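PDB 5WCK: FEZ-1 protein from Fluoribacter gormanii, which probably hydrolyses the beta-lactam ring of antibiotics as a monomeric subclass B3 metallo-beta-lactamase that binds two zinc ions. Local coordinates for residues 196-199 / 200-204. The protein carries 2 engineered substitutions. Residues are numbered along the deposited sequence; the frame is centred on the assembly and turned at random. Where two conformers were deposited one is given.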
loop_
_atom_site.group_PDB
_atom_site.type_symbol
_atom_site.label_atom_id
_atom_site.label_comp_id
_atom_site.label_asym_id
_atom_site.label_seq_id
_atom_site.Cartn_x
_atom_site.Cartn_y
_atom_site.Cartn_z
ATOM N N TYR A 196 -7.312 -1.579 -14.998
ATOM C CA TYR A 196 -6.022 -0.868 -15.093
ATOM C C TYR A 196 -6.229 0.495 -15.771
ATOM O O TYR A 196 -5.625 1.504 -15.345
ATOM C CB TYR A 196 -4.987 -1.680 -15.879
ATOM C CG TYR A 196 -4.211 -2.709 -15.094
ATOM C CD1 TYR A 196 -3.125 -2.343 -14.319
ATOM C CD2 TYR A 196 -4.482 -4.063 -15.204
ATOM C CE1 TYR A 196 -2.352 -3.279 -13.642
ATOM C CE2 TYR A 196 -3.756 -5.013 -14.494
ATOM C CZ TYR A 196 -2.664 -4.621 -13.731
ATOM O OH TYR A 196 -1.899 -5.549 -13.065
ATOM N N LYS A 197 -7.038 0.524 -16.829
ATOM C CA LYS A 197 -7.257 1.788 -17.566
ATOM C C LYS A 197 -7.936 2.820 -16.672
ATOM O O LYS A 197 -7.574 3.997 -16.672
ATOM C CB LYS A 197 -8.029 1.521 -18.860
ATOM C CG LYS A 197 -7.225 0.725 -19.871
ATOM C CD LYS A 197 -8.024 0.224 -21.057
ATOM C CE LYS A 197 -7.273 -0.796 -21.883
ATOM N NZ LYS A 197 -8.111 -1.244 -23.031
ATOM N N HIS A 198 -8.901 2.368 -15.878
ATOM C CA HIS A 198 -9.556 3.234 -14.916
ATOM C C HIS A 198 -8.545 3.753 -13.893
ATOM O O HIS A 198 -8.542 4.939 -13.564
ATOM C CB HIS A 198 -10.717 2.508 -14.226
ATOM C CG HIS A 198 -11.365 3.335 -13.179
ATOM N ND1 HIS A 198 -12.132 4.447 -13.491
ATOM C CD2 HIS A 198 -11.336 3.248 -11.837
ATOM C CE1 HIS A 198 -12.569 4.986 -12.363
ATOM N NE2 HIS A 198 -12.084 4.297 -11.346
ATOM N N SER A 199 -7.678 2.867 -13.385
ATOM C CA SER A 199 -6.661 3.269 -12.421
ATOM C C SER A 199 -5.758 4.357 -13.016
ATOM O O SER A 199 -5.371 5.297 -12.333
ATOM C CB SER A 199 -5.841 2.121 -11.965
ATOM O OG SER A 199 -6.603 1.259 -11.149
ATOM N N ILE A 200 -5.361 4.163 -14.266
ATOM C CA ILE A 200 -4.516 5.158 -14.961
ATOM C C ILE A 200 -5.242 6.506 -15.015
ATOM O O ILE A 200 -4.648 7.550 -14.701
ATOM C CB ILE A 200 -4.105 4.667 -16.356
ATOM C CG1 ILE A 200 -3.140 3.486 -16.237
ATOM C CG2 ILE A 200 -3.505 5.801 -17.174
ATOM C CD1 ILE A 200 -3.002 2.671 -17.470
ATOM N N LYS A 201 -6.511 6.483 -15.413
ATOM C CA LYS A 201 -7.258 7.738 -15.498
ATOM C C LYS A 201 -7.293 8.429 -14.125
ATOM O O LYS A 201 -7.069 9.656 -14.032
ATOM C CB LYS A 201 -8.658 7.484 -16.052
ATOM C CG LYS A 201 -9.514 8.728 -16.135
ATOM C CD LYS A 201 -10.869 8.432 -16.734
ATOM C CE LYS A 201 -11.728 9.680 -16.862
ATOM N NZ LYS A 201 -13.067 9.344 -17.409
ATOM N N VAL A 202 -7.618 7.676 -13.064
ATOM C CA VAL A 202 -7.715 8.220 -11.690
ATOM C C VAL A 202 -6.360 8.792 -11.263
ATOM O O VAL A 202 -6.280 9.928 -10.763
ATOM C CB VAL A 202 -8.189 7.139 -10.698
ATOM C CG1 VAL A 202 -7.948 7.495 -9.230
ATOM C CG2 VAL A 202 -9.650 6.797 -10.958
ATOM N N LEU A 203 -5.296 8.007 -11.428
ATOM C CA LEU A 203 -3.994 8.434 -10.908
ATOM C C LEU A 203 -3.408 9.616 -11.708
ATOM O O LEU A 203 -2.762 10.523 -11.115
ATOM C CB LEU A 203 -3.056 7.226 -10.901
ATOM C CG LEU A 203 -3.368 6.198 -9.826
ATOM C CD1 LEU A 203 -2.549 4.950 -10.090
ATOM C CD2 LEU A 203 -3.124 6.723 -8.415
ATOM N N GLU A 204 -3.624 9.636 -13.026
ATOM C CA GLU A 204 -3.134 10.751 -13.872
ATOM C C GLU A 204 -3.781 12.079 -13.473
ATOM O O GLU A 204 -3.179 13.128 -13.684
ATOM C CB GLU A 204 -3.339 10.473 -15.350
ATOM C CG GLU A 204 -2.444 9.364 -15.873
ATOM C CD GLU A 204 -2.173 9.392 -17.367
ATOM O OE1 GLU A 204 -2.900 10.098 -18.089
ATOM O OE2 GLU A 204 -1.258 8.676 -17.806
#
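His198 and Val202 lie one turn apart on the same helix, and the imidazole of the first carries a methyl of the second on one face. From CB, which itself points away from Val202, the His198 side chain sets CG anti to the backbone N (chi1 177°), and the ring, standing out from the helix, leans toward Val202. CD2 is the first ring atom near CG2 of Val202, at 4.0 Å; CE1 comes nearer, and NE2 approaches CG2 most closely, at 3.5 Å. The methyl thus sits over the face but displaced toward the rim at NE2, a CH-pi contact with CG2 3.8 Å from the ring centroid. The same CG2 also rests 3.4 Å from the carbonyl O of His198, so this methyl touches both ring and backbone of one residue.

Beneath these side chains run four successive i to i+4 bonds of a regular alpha-helix. Val202 N donates to His198 O at 2.9 Å; the backbone N of Ile200, Lys201 and Leu203 donates to the O of Tyr196, Lys197 and Ser199, respectively. Aliphatic carbons crowd the same carbonyls: CG1 of Ile200 lies 3.3 Å from Tyr196 O, and CG of Leu203 is 3.3 Å from Ser199 O. On the buried side, Ser199 OG is hydrogen-bonded to Pro147 O, close in sequence to the zinc ligand His149, and Tyr196 OH to Gly176 O; the Tyr196 side chain comes within about 4 Å of that of His149.

Helix 192-204 is the crossover of a beta-alpha-beta unit between the parallel strands 165-172 and 210-213. Helix 239-262 packs against it, Ile200 meeting Ala250 and Phe253 and Leu203 meeting Ile246, while His198 is exposed to solvent.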